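Side-chain contacts in G protein alpha subunit (Entamoeba histolytica, PDB 4FID), which probably acts as a GTP-hydrolysing switch that binds guanine nucleotides and relays signals from membrane receptors, working with beta and gamma subunits: residues F156-I161 / R317-A322; S43-N48 / K120-N125; T51-L56 / A96-E101; V230-L235 / V323-K328; S73-T78 / L84-E89. One frame throughout, in Å; residues are numbered along the deposited sequence.

Contact 1: residues F156-I161 / R317-A322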
# COMPACT_ATOMS: atom_id res chain seq x y z
N PHE A 156 -5.00 17.34 9.49
CA PHE A 156 -3.98 18.11 8.80
C PHE A 156 -4.60 19.39 8.24
O PHE A 156 -5.78 19.68 8.48
CB PHE A 156 -3.30 17.28 7.71
CG PHE A 156 -4.25 16.51 6.84
CD1 PHE A 156 -4.80 15.33 7.28
CD2 PHE A 156 -4.57 16.97 5.57
CE1 PHE A 156 -5.69 14.62 6.47
CE2 PHE A 156 -5.45 16.26 4.76
CZ PHE A 156 -6.01 15.09 5.21
N VAL A 157 -3.79 20.18 7.54
CA VAL A 157 -4.25 21.38 6.85
C VAL A 157 -3.69 21.30 5.44
O VAL A 157 -2.59 20.82 5.24
CB VAL A 157 -3.73 22.67 7.54
CG1 VAL A 157 -3.80 23.85 6.58
CG2 VAL A 157 -4.50 22.98 8.81
N VAL A 158 -4.46 21.75 4.46
CA VAL A 158 -3.92 21.86 3.11
C VAL A 158 -4.34 23.19 2.47
O VAL A 158 -5.53 23.46 2.29
CB VAL A 158 -4.25 20.63 2.21
CG1 VAL A 158 -5.69 20.19 2.39
CG2 VAL A 158 -3.94 20.91 0.74
N LYS A 159 -3.34 24.02 2.16
CA LYS A 159 -3.57 25.35 1.61
C LYS A 159 -4.54 26.13 2.50
O LYS A 159 -5.48 26.76 2.02
CB LYS A 159 -4.07 25.25 0.17
CG LYS A 159 -4.04 26.57 -0.60
CD LYS A 159 -4.36 26.36 -2.08
CE LYS A 159 -4.63 27.69 -2.79
NZ LYS A 159 -3.49 28.63 -2.67
N ASP A 160 -4.29 26.06 3.81
CA ASP A 160 -5.11 26.76 4.80
C ASP A 160 -6.59 26.37 4.78
O ASP A 160 -7.47 27.17 4.46
CB ASP A 160 -4.93 28.28 4.69
CG ASP A 160 -3.58 28.74 5.21
OD1 ASP A 160 -3.19 28.30 6.32
OD2 ASP A 160 -2.90 29.53 4.52
N ILE A 161 -6.84 25.11 5.13
CA ILE A 161 -8.16 24.52 5.16
C ILE A 161 -7.99 23.29 6.04
O ILE A 161 -7.11 22.46 5.78
CB ILE A 161 -8.61 24.06 3.76
CG1 ILE A 161 -8.76 25.24 2.81
CG2 ILE A 161 -9.92 23.28 3.82
CD1 ILE A 161 -8.94 24.82 1.38
N ARG A 317 0.64 15.84 -5.04
CA ARG A 317 -0.01 16.32 -6.25
C ARG A 317 -1.43 15.77 -6.36
O ARG A 317 -2.37 16.50 -6.65
CB ARG A 317 0.84 15.99 -7.48
CG ARG A 317 0.19 16.24 -8.82
CD ARG A 317 1.05 15.67 -9.95
NE ARG A 317 1.41 14.26 -9.73
CZ ARG A 317 2.14 13.52 -10.57
NH1 ARG A 317 2.60 14.03 -11.71
NH2 ARG A 317 2.41 12.25 -10.27
N VAL A 318 -1.59 14.48 -6.07
CA VAL A 318 -2.89 13.83 -6.20
C VAL A 318 -3.93 14.24 -5.15
O VAL A 318 -5.10 14.43 -5.47
CB VAL A 318 -2.75 12.30 -6.20
CG1 VAL A 318 -4.12 11.67 -6.13
CG2 VAL A 318 -2.03 11.87 -7.45
N PHE A 319 -3.52 14.39 -3.90
CA PHE A 319 -4.49 14.79 -2.91
C PHE A 319 -4.99 16.22 -3.16
O PHE A 319 -6.11 16.59 -2.78
CB PHE A 319 -3.96 14.63 -1.49
CG PHE A 319 -5.00 14.84 -0.46
CD1 PHE A 319 -5.96 13.87 -0.23
CD2 PHE A 319 -5.07 16.03 0.23
CE1 PHE A 319 -6.96 14.07 0.70
CE2 PHE A 319 -6.07 16.23 1.17
CZ PHE A 319 -7.01 15.25 1.40
N MSE A 320 -4.14 17.01 -3.82
CA MSE A 320 -4.44 18.38 -4.22
C MSE A 320 -5.61 18.47 -5.20
O MSE A 320 -6.58 19.20 -4.97
CB MSE A 320 -3.20 19.01 -4.86
CG MSE A 320 -2.96 20.43 -4.43
SE MSE A 320 -2.08 20.55 -2.69
CE MSE A 320 -0.34 19.84 -3.20
N LEU A 321 -5.52 17.73 -6.30
CA LEU A 321 -6.66 17.56 -7.19
C LEU A 321 -7.88 17.17 -6.38
O LEU A 321 -8.97 17.72 -6.58
CB LEU A 321 -6.35 16.47 -8.22
CG LEU A 321 -5.12 16.82 -9.07
CD1 LEU A 321 -4.69 15.67 -9.98
CD2 LEU A 321 -5.40 18.09 -9.87
N ALA A 322 -7.69 16.23 -5.46
CA ALA A 322 -8.79 15.75 -4.63
C ALA A 322 -9.49 16.85 -3.82
O ALA A 322 -10.71 16.86 -3.70
CB ALA A 322 -8.33 14.63 -3.73
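Apolar, buried packing joins Phe156, at the end of strand 152-157, and Val158, in the turn that follows, to Phe319 and Met320 on one flank of helix 312-332. The hairpin forms one side of the mixed sheet: the outermost strand 152-157 runs antiparallel to strand 162-167, and a tight turn through Lys159 and Asp160 is closed by Val158 N donating to Ile161 O. The two phenylalanines reach in from opposite directions. Their ring centroids are 5.7 Å apart, with the planes inclined at 68°. Phe319 CE2 and CZ arrive at the rim of the Phe156 ring, near its plane, and CE2 comes within 3.6 Å of Phe156 CE2. Val158 spreads its branches over two partners: CG1 lies at the edge of the Phe319 ring, while CG2, anti to the backbone N, meets the selenium of the selenomethionine Met320 at 3.9 Å, a less certain contact because that residue is poorly ordered. Phe29 touches both Val158 and Phe319, and the ring of Phe163 lies nearly parallel to that of Phe156. Such an aromatic cluster between the hairpin and the C-terminal helix belongs to the Ras-like domain of G-alpha subunits.

Contact 2: residues S43-N48 / K120-N125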
# COMPACT_ATOMS: atom_id res chain seq x y z
N SER A 43 11.93 -2.47 15.87
CA SER A 43 12.01 -3.93 15.95
C SER A 43 11.39 -4.62 14.76
O SER A 43 11.93 -5.60 14.25
CB SER A 43 11.41 -4.47 17.24
OG SER A 43 12.40 -4.46 18.25
N SER A 44 10.26 -4.10 14.29
CA SER A 44 9.60 -4.76 13.18
C SER A 44 10.40 -4.51 11.91
O SER A 44 10.51 -5.40 11.06
CB SER A 44 8.15 -4.31 13.04
OG SER A 44 8.07 -3.09 12.35
N ILE A 45 10.98 -3.33 11.78
CA ILE A 45 11.83 -3.06 10.62
C ILE A 45 13.06 -3.96 10.64
O ILE A 45 13.40 -4.60 9.63
CB ILE A 45 12.26 -1.60 10.54
CG1 ILE A 45 11.04 -0.72 10.25
CG2 ILE A 45 13.34 -1.43 9.47
CD1 ILE A 45 11.32 0.76 10.41
N CYS A 46 13.71 -4.04 11.79
CA CYS A 46 14.87 -4.91 11.91
C CYS A 46 14.51 -6.38 11.66
O CYS A 46 15.23 -7.10 10.99
CB CYS A 46 15.60 -4.69 13.24
SG CYS A 46 16.40 -3.05 13.35
N SER A 47 13.37 -6.80 12.19
CA SER A 47 12.86 -8.14 11.96
C SER A 47 12.57 -8.43 10.47
O SER A 47 12.96 -9.49 9.94
CB SER A 47 11.60 -8.36 12.80
OG SER A 47 11.10 -9.67 12.64
N ASN A 48 11.86 -7.51 9.82
CA ASN A 48 11.57 -7.63 8.39
C ASN A 48 12.82 -7.80 7.51
O ASN A 48 12.76 -8.45 6.46
CB ASN A 48 10.78 -6.42 7.89
CG ASN A 48 9.38 -6.36 8.42
OD1 ASN A 48 8.91 -7.33 9.02
ND2 ASN A 48 8.71 -5.24 8.22
N LYS A 120 13.19 -5.16 -1.08
CA LYS A 120 14.30 -4.47 -1.74
C LYS A 120 14.71 -3.20 -0.99
O LYS A 120 15.91 -2.95 -0.79
CB LYS A 120 13.94 -4.12 -3.18
CG LYS A 120 14.96 -3.21 -3.88
CD LYS A 120 14.73 -3.23 -5.38
CE LYS A 120 15.60 -2.21 -6.11
NZ LYS A 120 15.38 -2.23 -7.59
N TYR A 121 13.74 -2.41 -0.55
CA TYR A 121 14.07 -1.20 0.21
C TYR A 121 14.86 -1.57 1.45
O TYR A 121 15.88 -0.96 1.73
CB TYR A 121 12.82 -0.39 0.57
CG TYR A 121 13.08 0.84 1.43
CD1 TYR A 121 13.23 2.10 0.84
CD2 TYR A 121 13.14 0.75 2.82
CE1 TYR A 121 13.45 3.23 1.62
CE2 TYR A 121 13.36 1.88 3.61
CZ TYR A 121 13.51 3.12 3.00
OH TYR A 121 13.72 4.25 3.77
N LEU A 122 14.40 -2.56 2.20
CA LEU A 122 15.11 -2.97 3.41
C LEU A 122 16.56 -3.35 3.10
O LEU A 122 17.46 -2.87 3.75
CB LEU A 122 14.37 -4.08 4.17
CG LEU A 122 13.05 -3.57 4.77
CD1 LEU A 122 12.21 -4.65 5.52
CD2 LEU A 122 13.35 -2.40 5.65
N PHE A 123 16.78 -4.19 2.09
CA PHE A 123 18.12 -4.60 1.70
C PHE A 123 19.02 -3.43 1.29
O PHE A 123 20.17 -3.33 1.72
CB PHE A 123 18.04 -5.65 0.58
CG PHE A 123 17.19 -6.84 0.95
CD1 PHE A 123 17.01 -7.19 2.29
CD2 PHE A 123 16.56 -7.59 -0.03
CE1 PHE A 123 16.22 -8.27 2.63
CE2 PHE A 123 15.76 -8.68 0.31
CZ PHE A 123 15.59 -9.02 1.64
N GLU A 124 18.51 -2.53 0.46
CA GLU A 124 19.31 -1.39 0.04
C GLU A 124 19.65 -0.45 1.17
O GLU A 124 20.51 0.42 1.02
CB GLU A 124 18.61 -0.65 -1.10
CG GLU A 124 18.56 -1.48 -2.37
CD GLU A 124 17.66 -0.91 -3.44
OE1 GLU A 124 17.01 0.14 -3.20
OE2 GLU A 124 17.60 -1.52 -4.52
N ASN A 125 18.99 -0.62 2.31
CA ASN A 125 19.16 0.28 3.44
C ASN A 125 19.75 -0.40 4.66
O ASN A 125 19.76 0.18 5.75
CB ASN A 125 17.83 0.96 3.79
CG ASN A 125 17.52 2.15 2.89
OD1 ASN A 125 17.94 3.26 3.17
ND2 ASN A 125 16.78 1.91 1.81
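Asn48 and Leu122 mark the closest approach of the two backbones, with CA atoms 7.7 Å apart, where the long helix 42-62 passes the short helix 119-124. In the second segment Asn125 N bonds to Leu122 O at 3.1 Å, a three-residue step in place of the regular four.

Leu122 carries the contact from the short helix. Its CG stands anti to the carbonyl carbon (chi1 -67°), and the two methyls part beyond it. CD1 lies against Asn48 CB, and CD2 meets Ile45 CG2 at 3.9 Å. Ile45 and Asn48 are three residues apart, on one flank of the long helix, so a single leucine bridges both. Asn48 offers its CB, with its carbonyl carbon close behind; its amide is turned to another partner, ND2 bonding to Asn144 OD1. Asn48 comes about 4 Å, side chain to side chain, from Arg145, which binds GDP, and about 7 Å from the nucleotide itself.

Asn125 folds back on Tyr121. ND2 donates to Tyr121 O at 3.0 Å with an N-H...O angle of 165°, and the same nitrogen sits 3.5 Å above the centre of the Tyr121 ring. That ring also stacks with His143, another GDP-binding residue, and its OH bonds to Asp140. Short helices packed in this way around one long central helix, close to the nucleotide, are characteristic of the all-helical domain of G-alpha subunits.

Contact 3: residues T51-L56 / A96-E101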
# COMPACT_ATOMS: atom_id res chain seq x y z
N THR A 51 13.58 -11.64 8.04
CA THR A 51 12.54 -12.56 7.59
C THR A 51 12.33 -12.50 6.07
O THR A 51 12.17 -13.54 5.43
CB THR A 51 11.21 -12.41 8.37
OG1 THR A 51 10.54 -11.19 8.02
CG2 THR A 51 11.47 -12.44 9.87
N CYS A 52 12.36 -11.30 5.48
CA CYS A 52 12.27 -11.15 4.03
C CYS A 52 13.39 -11.86 3.30
O CYS A 52 13.20 -12.32 2.18
CB CYS A 52 12.30 -9.68 3.61
SG CYS A 52 10.78 -8.72 3.85
N MSE A 53 14.58 -11.92 3.91
CA MSE A 53 15.73 -12.56 3.28
C MSE A 53 15.73 -14.06 3.48
O MSE A 53 16.12 -14.80 2.58
CB MSE A 53 17.06 -11.94 3.74
CG MSE A 53 18.30 -12.55 3.04
SE MSE A 53 18.38 -12.41 1.04
CE MSE A 53 18.77 -10.51 0.80
N ARG A 54 15.28 -14.52 4.65
CA ARG A 54 15.02 -15.95 4.86
C ARG A 54 14.07 -16.44 3.78
O ARG A 54 14.31 -17.48 3.17
CB ARG A 54 14.42 -16.22 6.24
CG ARG A 54 15.40 -16.06 7.39
CD ARG A 54 14.73 -16.26 8.74
NE ARG A 54 15.72 -16.16 9.82
CZ ARG A 54 15.44 -16.11 11.12
NH1 ARG A 54 14.18 -16.14 11.55
NH2 ARG A 54 16.43 -16.01 12.00
N THR A 55 13.01 -15.68 3.53
CA THR A 55 12.03 -15.99 2.48
C THR A 55 12.69 -16.26 1.13
O THR A 55 12.39 -17.25 0.48
CB THR A 55 11.01 -14.82 2.30
OG1 THR A 55 10.27 -14.63 3.51
CG2 THR A 55 10.03 -15.09 1.14
N LEU A 56 13.57 -15.35 0.70
CA LEU A 56 14.25 -15.50 -0.59
C LEU A 56 15.18 -16.72 -0.59
O LEU A 56 15.21 -17.48 -1.57
CB LEU A 56 15.02 -14.23 -0.99
CG LEU A 56 14.25 -13.06 -1.60
CD1 LEU A 56 15.04 -11.73 -1.62
CD2 LEU A 56 13.80 -13.41 -3.00
N ALA A 96 25.97 -9.40 0.47
CA ALA A 96 26.41 -10.49 -0.40
C ALA A 96 25.22 -11.27 -0.94
O ALA A 96 25.14 -11.54 -2.14
CB ALA A 96 27.38 -11.42 0.33
N LEU A 97 24.30 -11.64 -0.06
CA LEU A 97 23.11 -12.37 -0.48
C LEU A 97 22.34 -11.62 -1.57
O LEU A 97 22.01 -12.19 -2.60
CB LEU A 97 22.20 -12.66 0.72
CG LEU A 97 22.63 -13.82 1.63
CD1 LEU A 97 21.88 -13.80 2.97
CD2 LEU A 97 22.47 -15.16 0.91
N TRP A 98 22.09 -10.34 -1.34
CA TRP A 98 21.28 -9.54 -2.27
C TRP A 98 21.99 -9.39 -3.61
O TRP A 98 21.36 -9.16 -4.63
CB TRP A 98 20.95 -8.19 -1.63
CG TRP A 98 20.10 -7.27 -2.45
CD1 TRP A 98 20.38 -5.96 -2.76
CD2 TRP A 98 18.82 -7.55 -3.03
NE1 TRP A 98 19.36 -5.43 -3.52
CE2 TRP A 98 18.39 -6.38 -3.69
CE3 TRP A 98 18.00 -8.68 -3.05
CZ2 TRP A 98 17.17 -6.31 -4.37
CZ3 TRP A 98 16.79 -8.60 -3.73
CH2 TRP A 98 16.39 -7.43 -4.38
N ALA A 99 23.31 -9.52 -3.61
CA ALA A 99 24.09 -9.43 -4.85
C ALA A 99 24.35 -10.80 -5.50
O ALA A 99 24.88 -10.89 -6.60
CB ALA A 99 25.39 -8.70 -4.61
N ASP A 100 23.95 -11.87 -4.82
CA ASP A 100 24.17 -13.21 -5.31
C ASP A 100 23.23 -13.53 -6.47
O ASP A 100 22.05 -13.19 -6.43
CB ASP A 100 23.98 -14.21 -4.17
CG ASP A 100 24.18 -15.63 -4.61
OD1 ASP A 100 25.36 -16.01 -4.83
OD2 ASP A 100 23.15 -16.35 -4.73
N GLU A 101 23.75 -14.19 -7.49
CA GLU A 101 22.99 -14.48 -8.71
C GLU A 101 21.69 -15.25 -8.45
O GLU A 101 20.67 -14.95 -9.04
CB GLU A 101 23.87 -15.25 -9.69
CG GLU A 101 25.28 -14.68 -9.79
CD GLU A 101 26.10 -15.26 -10.95
OE1 GLU A 101 25.84 -16.42 -11.37
OE2 GLU A 101 27.01 -14.55 -11.42
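Met53, a selenomethionine in this crystal, sets out from helix 42-62 with CB directed at helix 90-99, where Leu97 and Trp98 receive it. CG, anti to the backbone N (chi1 -178°), rests against Leu97 CD1 at 3.8 Å. The chain then bends at the next two torsions, which carries SE to 3.8 Å from Leu97 CB and swings the methyl over to Trp98. CE ends beside the backbone of that residue, 4.0 Å from Trp98 N and equally far from Trp98 CB, the two side chains crossing at about a right angle. The methyl thus touches the root of the tryptophan and approaches its indole only obliquely.

This is helix-to-helix packing in the core of the all-helical domain, remote from the annotated sites; Phe123 of helix 119-124 also touches Met53, Leu56 and Trp98. One turn on from Met53, Leu56 adds a second point of contact, its CD1 lying 4.2 Å from Trp98 CZ3, obliquely to the ring. The indole is flanked further by Tyr107, which it meets edge-to-face.

Thr51 O accepts from both Thr55 N and Thr55 OG1, which approach from opposite faces of the carbonyl plane, the hydroxyl bond measuring 2.9 Å. Beyond Trp98, Asp100 N-caps helix 101-108 through OD2 to Gly102 N, while OD1 accepts from Lys68 N and Tyr69 N.

Contact 4: residues V230-L235 / V323-K328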
# COMPACT_ATOMS: atom_id res chain seq x y z
N VAL A 230 -18.64 12.31 -1.36
CA VAL A 230 -17.93 12.15 -2.63
C VAL A 230 -17.17 10.84 -2.62
O VAL A 230 -16.54 10.49 -1.62
CB VAL A 230 -16.92 13.29 -2.88
CG1 VAL A 230 -16.50 13.32 -4.34
CG2 VAL A 230 -17.52 14.61 -2.52
N LYS A 231 -17.21 10.12 -3.73
CA LYS A 231 -16.53 8.84 -3.81
C LYS A 231 -15.31 8.93 -4.74
O LYS A 231 -15.44 9.21 -5.94
CB LYS A 231 -17.49 7.77 -4.32
CG LYS A 231 -18.88 7.81 -3.67
CD LYS A 231 -18.81 7.50 -2.18
CE LYS A 231 -20.17 7.07 -1.68
NZ LYS A 231 -21.24 8.00 -2.10
N LEU A 232 -14.14 8.67 -4.17
CA LEU A 232 -12.89 8.67 -4.92
C LEU A 232 -12.29 7.29 -4.85
O LEU A 232 -12.46 6.59 -3.85
CB LEU A 232 -11.89 9.65 -4.28
CG LEU A 232 -11.93 11.11 -4.72
CD1 LEU A 232 -13.35 11.67 -4.58
CD2 LEU A 232 -10.90 11.97 -3.96
N ILE A 233 -11.57 6.89 -5.89
CA ILE A 233 -10.86 5.63 -5.85
C ILE A 233 -9.40 5.89 -6.13
O ILE A 233 -9.08 6.50 -7.15
CB ILE A 233 -11.37 4.64 -6.90
CG1 ILE A 233 -12.79 4.23 -6.60
CG2 ILE A 233 -10.51 3.38 -6.92
CD1 ILE A 233 -13.29 3.19 -7.55
N PHE A 234 -8.52 5.42 -5.26
CA PHE A 234 -7.09 5.48 -5.54
C PHE A 234 -6.67 4.11 -6.00
O PHE A 234 -6.71 3.14 -5.25
CB PHE A 234 -6.26 5.90 -4.31
CG PHE A 234 -6.38 7.35 -3.92
CD1 PHE A 234 -7.16 8.24 -4.66
CD2 PHE A 234 -5.71 7.84 -2.80
CE1 PHE A 234 -7.28 9.58 -4.29
CE2 PHE A 234 -5.81 9.17 -2.42
CZ PHE A 234 -6.60 10.05 -3.17
N LEU A 235 -6.29 4.02 -7.26
CA LEU A 235 -5.78 2.79 -7.80
C LEU A 235 -4.30 2.79 -7.47
O LEU A 235 -3.48 3.39 -8.17
CB LEU A 235 -6.04 2.75 -9.30
CG LEU A 235 -7.54 2.92 -9.58
CD1 LEU A 235 -7.82 3.47 -10.99
CD2 LEU A 235 -8.27 1.61 -9.34
N VAL A 323 -8.71 17.78 -3.28
CA VAL A 323 -9.29 18.84 -2.45
C VAL A 323 -10.26 19.68 -3.28
O VAL A 323 -11.36 20.04 -2.83
CB VAL A 323 -8.20 19.76 -1.86
CG1 VAL A 323 -8.80 20.80 -0.95
CG2 VAL A 323 -7.17 18.93 -1.09
N ASP A 324 -9.86 19.97 -4.52
CA ASP A 324 -10.72 20.73 -5.40
C ASP A 324 -11.97 19.95 -5.69
O ASP A 324 -13.06 20.49 -5.58
CB ASP A 324 -10.00 21.12 -6.70
CG ASP A 324 -8.86 22.10 -6.47
OD1 ASP A 324 -9.01 23.05 -5.65
OD2 ASP A 324 -7.80 21.91 -7.11
N VAL A 325 -11.84 18.67 -6.04
CA VAL A 325 -13.03 17.85 -6.27
C VAL A 325 -13.96 17.85 -5.04
O VAL A 325 -15.17 18.00 -5.16
CB VAL A 325 -12.68 16.39 -6.70
CG1 VAL A 325 -13.92 15.49 -6.67
CG2 VAL A 325 -12.05 16.38 -8.10
N ILE A 326 -13.39 17.69 -3.85
CA ILE A 326 -14.18 17.70 -2.62
C ILE A 326 -14.87 19.06 -2.41
O ILE A 326 -16.06 19.11 -2.07
CB ILE A 326 -13.32 17.31 -1.37
CG1 ILE A 326 -12.71 15.93 -1.55
CG2 ILE A 326 -14.16 17.31 -0.08
CD1 ILE A 326 -11.72 15.56 -0.48
N MSE A 327 -14.13 20.15 -2.62
CA MSE A 327 -14.68 21.51 -2.47
C MSE A 327 -15.77 21.81 -3.49
O MSE A 327 -16.83 22.36 -3.14
CB MSE A 327 -13.60 22.59 -2.60
CG MSE A 327 -12.37 22.36 -1.74
SE MSE A 327 -12.40 23.19 0.01
CE MSE A 327 -14.28 22.90 0.49
N LYS A 328 -15.51 21.48 -4.76
CA LYS A 328 -16.47 21.78 -5.81
C LYS A 328 -17.77 21.07 -5.47
O LYS A 328 -18.84 21.66 -5.41
CB LYS A 328 -15.97 21.33 -7.18
CG LYS A 328 -17.15 21.13 -8.18
CD LYS A 328 -16.73 20.53 -9.53
CE LYS A 328 -17.92 20.44 -10.51
NZ LYS A 328 -18.97 19.45 -10.13
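Sheet-on-helix packing of the Ras-like domain brings Val230 and Leu232, alternate residues of the parallel strand 230-236, against Val325 of helix 312-332. The backbones come nearest at Val230 and Ile326, whose CA atoms are 6.7 Å apart. Val325 supplies the central methyl: its CG1, anti to the backbone N (chi1 169°), lies 4.1 Å from Val230 CG1 and 4.4 Å from Leu232 CD1. One branch of one valine therefore spans two successive inward side chains of the strand, while the valines themselves meet at a slant. No hydrogen bond crosses between the two segments; methyl groups alone make the contact, at loose van der Waals distances.

Neighbouring strands widen the patch. Val325 also touches Tyr303 on strand 301-307, and Ile326 reaches Cys187 on strand 187-193, so the helix covers strands flanking 230-236 as well. Lys231 and Ile233, the residues in between, face the other way and meet helix 209-222, which covers the reverse of the sheet; Lys231 NZ is bonded to Ala229 O and Leu226 O. Strand 230-236 ends at Asn236, a GDP-binding residue, about 12 Å from Leu232 between side chains. Helices layered on both faces of a largely parallel sheet, with nucleotide-binding loops at the strand ends, form the alpha/beta sandwich of the Ras-like domain, a member of the P-loop NTPase clan.

Contact 5: residues S73-T78 / L84-E89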
# COMPACT_ATOMS: atom_id res chain seq x y z
N SER A 73 26.42 -15.76 9.37
CA SER A 73 25.76 -15.26 10.57
C SER A 73 24.73 -16.18 11.24
O SER A 73 24.06 -16.98 10.60
CB SER A 73 25.13 -13.88 10.31
OG SER A 73 24.11 -13.93 9.31
N LYS A 74 24.64 -16.03 12.56
CA LYS A 74 23.63 -16.66 13.40
C LYS A 74 22.25 -16.57 12.80
O LYS A 74 21.47 -17.52 12.87
CB LYS A 74 23.59 -15.94 14.76
CG LYS A 74 24.95 -15.58 15.36
CD LYS A 74 24.78 -14.58 16.50
CE LYS A 74 26.13 -14.11 17.08
NZ LYS A 74 25.98 -13.03 18.11
N GLU A 75 21.94 -15.41 12.21
CA GLU A 75 20.57 -15.10 11.76
C GLU A 75 20.02 -16.01 10.66
O GLU A 75 18.81 -16.25 10.60
CB GLU A 75 20.46 -13.63 11.36
CG GLU A 75 20.26 -12.68 12.54
CD GLU A 75 21.57 -12.23 13.21
OE1 GLU A 75 21.49 -11.52 14.24
OE2 GLU A 75 22.67 -12.58 12.70
N PHE A 76 20.90 -16.51 9.79
CA PHE A 76 20.47 -17.36 8.68
C PHE A 76 20.82 -18.83 8.87
O PHE A 76 21.03 -19.56 7.90
CB PHE A 76 21.04 -16.83 7.36
CG PHE A 76 20.63 -15.42 7.05
CD1 PHE A 76 19.30 -15.10 6.86
CD2 PHE A 76 21.57 -14.41 6.98
CE1 PHE A 76 18.92 -13.79 6.60
CE2 PHE A 76 21.20 -13.11 6.71
CZ PHE A 76 19.87 -12.80 6.52
N THR A 77 20.87 -19.28 10.12
CA THR A 77 21.04 -20.69 10.45
C THR A 77 19.87 -21.18 11.33
O THR A 77 19.94 -22.26 11.92
CB THR A 77 22.34 -20.94 11.21
OG1 THR A 77 22.21 -20.43 12.55
CG2 THR A 77 23.52 -20.26 10.51
N THR A 78 18.80 -20.39 11.38
CA THR A 78 17.72 -20.60 12.34
C THR A 78 16.36 -20.08 11.83
O THR A 78 16.29 -19.19 10.96
CB THR A 78 18.06 -19.92 13.69
OG1 THR A 78 16.89 -19.81 14.51
CG2 THR A 78 18.62 -18.52 13.46
N LEU A 84 17.66 -8.92 19.32
CA LEU A 84 17.60 -7.46 19.41
C LEU A 84 18.71 -6.67 18.70
O LEU A 84 18.40 -5.79 17.88
CB LEU A 84 17.55 -6.99 20.87
CG LEU A 84 16.33 -7.45 21.68
CD1 LEU A 84 16.45 -7.05 23.15
CD2 LEU A 84 15.03 -6.92 21.07
N PRO A 85 19.98 -6.98 19.00
CA PRO A 85 21.05 -6.34 18.23
C PRO A 85 21.56 -7.42 17.27
O PRO A 85 21.79 -8.55 17.69
CB PRO A 85 22.14 -5.97 19.25
CG PRO A 85 21.70 -6.59 20.58
CD PRO A 85 20.50 -7.46 20.30
N PHE A 86 21.69 -7.07 16.00
CA PHE A 86 22.16 -8.00 14.97
C PHE A 86 23.58 -8.47 15.28
O PHE A 86 24.40 -7.71 15.81
CB PHE A 86 22.18 -7.32 13.60
CG PHE A 86 20.82 -7.07 13.01
CD1 PHE A 86 19.85 -8.06 12.99
CD2 PHE A 86 20.52 -5.85 12.42
CE1 PHE A 86 18.61 -7.82 12.43
CE2 PHE A 86 19.29 -5.61 11.85
CZ PHE A 86 18.33 -6.60 11.85
N SER A 87 23.88 -9.72 14.91
CA SER A 87 25.24 -10.21 14.96
C SER A 87 26.08 -9.37 14.01
O SER A 87 25.57 -8.83 13.05
CB SER A 87 25.30 -11.69 14.57
OG SER A 87 25.19 -11.87 13.17
N PRO A 88 27.38 -9.27 14.28
CA PRO A 88 28.25 -8.39 13.48
C PRO A 88 28.27 -8.74 12.00
O PRO A 88 28.43 -7.86 11.15
CB PRO A 88 29.64 -8.60 14.10
CG PRO A 88 29.52 -9.81 14.98
CD PRO A 88 28.09 -9.89 15.41
N GLU A 89 28.07 -10.02 11.69
CA GLU A 89 28.12 -10.50 10.31
C GLU A 89 26.79 -10.39 9.54
O GLU A 89 26.74 -10.66 8.34
CB GLU A 89 28.61 -11.94 10.29
CG GLU A 89 28.32 -12.66 11.58
CD GLU A 89 29.57 -13.16 12.25
OE1 GLU A 89 29.87 -14.36 12.08
OE2 GLU A 89 30.25 -12.35 12.91
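Glu75 and Ser87 face each other within the long connection between helices 42-62 and 90-99 of the all-helical domain, a carboxylate meeting a serine with two hydrogen bonds. Glu75 belongs to a brief 3-10 turn, and its chain bends at chi2 (86°) to present both oxygens to Ser87. OE1 accepts from Ser87 N at 3.1 Å, the N-H pointing almost straight at it (171°) from the syn side but 21° out of the carboxylate plane. OE2 uses its syn lone pair for Ser87 OG at 2.7 Å. Gripped at both oxygens, the carboxylate has little freedom to rotate. OE1 also lies at the edge of the Phe86 ring, near its plane and 4.0 Å from CD1.

Beside this pair Lys74 runs extended past the serine, its aliphatic part alongside, with CD 3.5 Å from Ser87 CB. Ser73 CB lies beside Ser87 OG and 3.6 Å from Glu89 CG, while the Ser73 hydroxyl is taken up by Asp93 OD2 of helix 90-99. Glu75 O is bonded to Arg54 of helix 42-62, so the loop is tied to both helices that it joins. Just past the 3-10 turn, Thr77 OG1 donates to Lys74 O at 3.0 Å.

How the contacts relate
From the N terminus, helix 42-62 opens contact 2 and then contact 3. Contact 5 closes the first and shortest loop, wholly within the connection to helix 90-99; contact 3 closes next around it, and contact 2 encloses both when the chain reaches helix 119-124. This nested set is confined to the all-helical domain, with Phe123 of contact 2 and Phe76 of contact 5 both packing on contact 3. The later contacts lie in series with it, in the Ras-like domain. Contact 1 opens at the hairpin and contact 4 at strand 230-236; their loops cross, closing on consecutive segments of helix 312-332. That helix thus ties the hairpin at the sheet's edge to an inner strand.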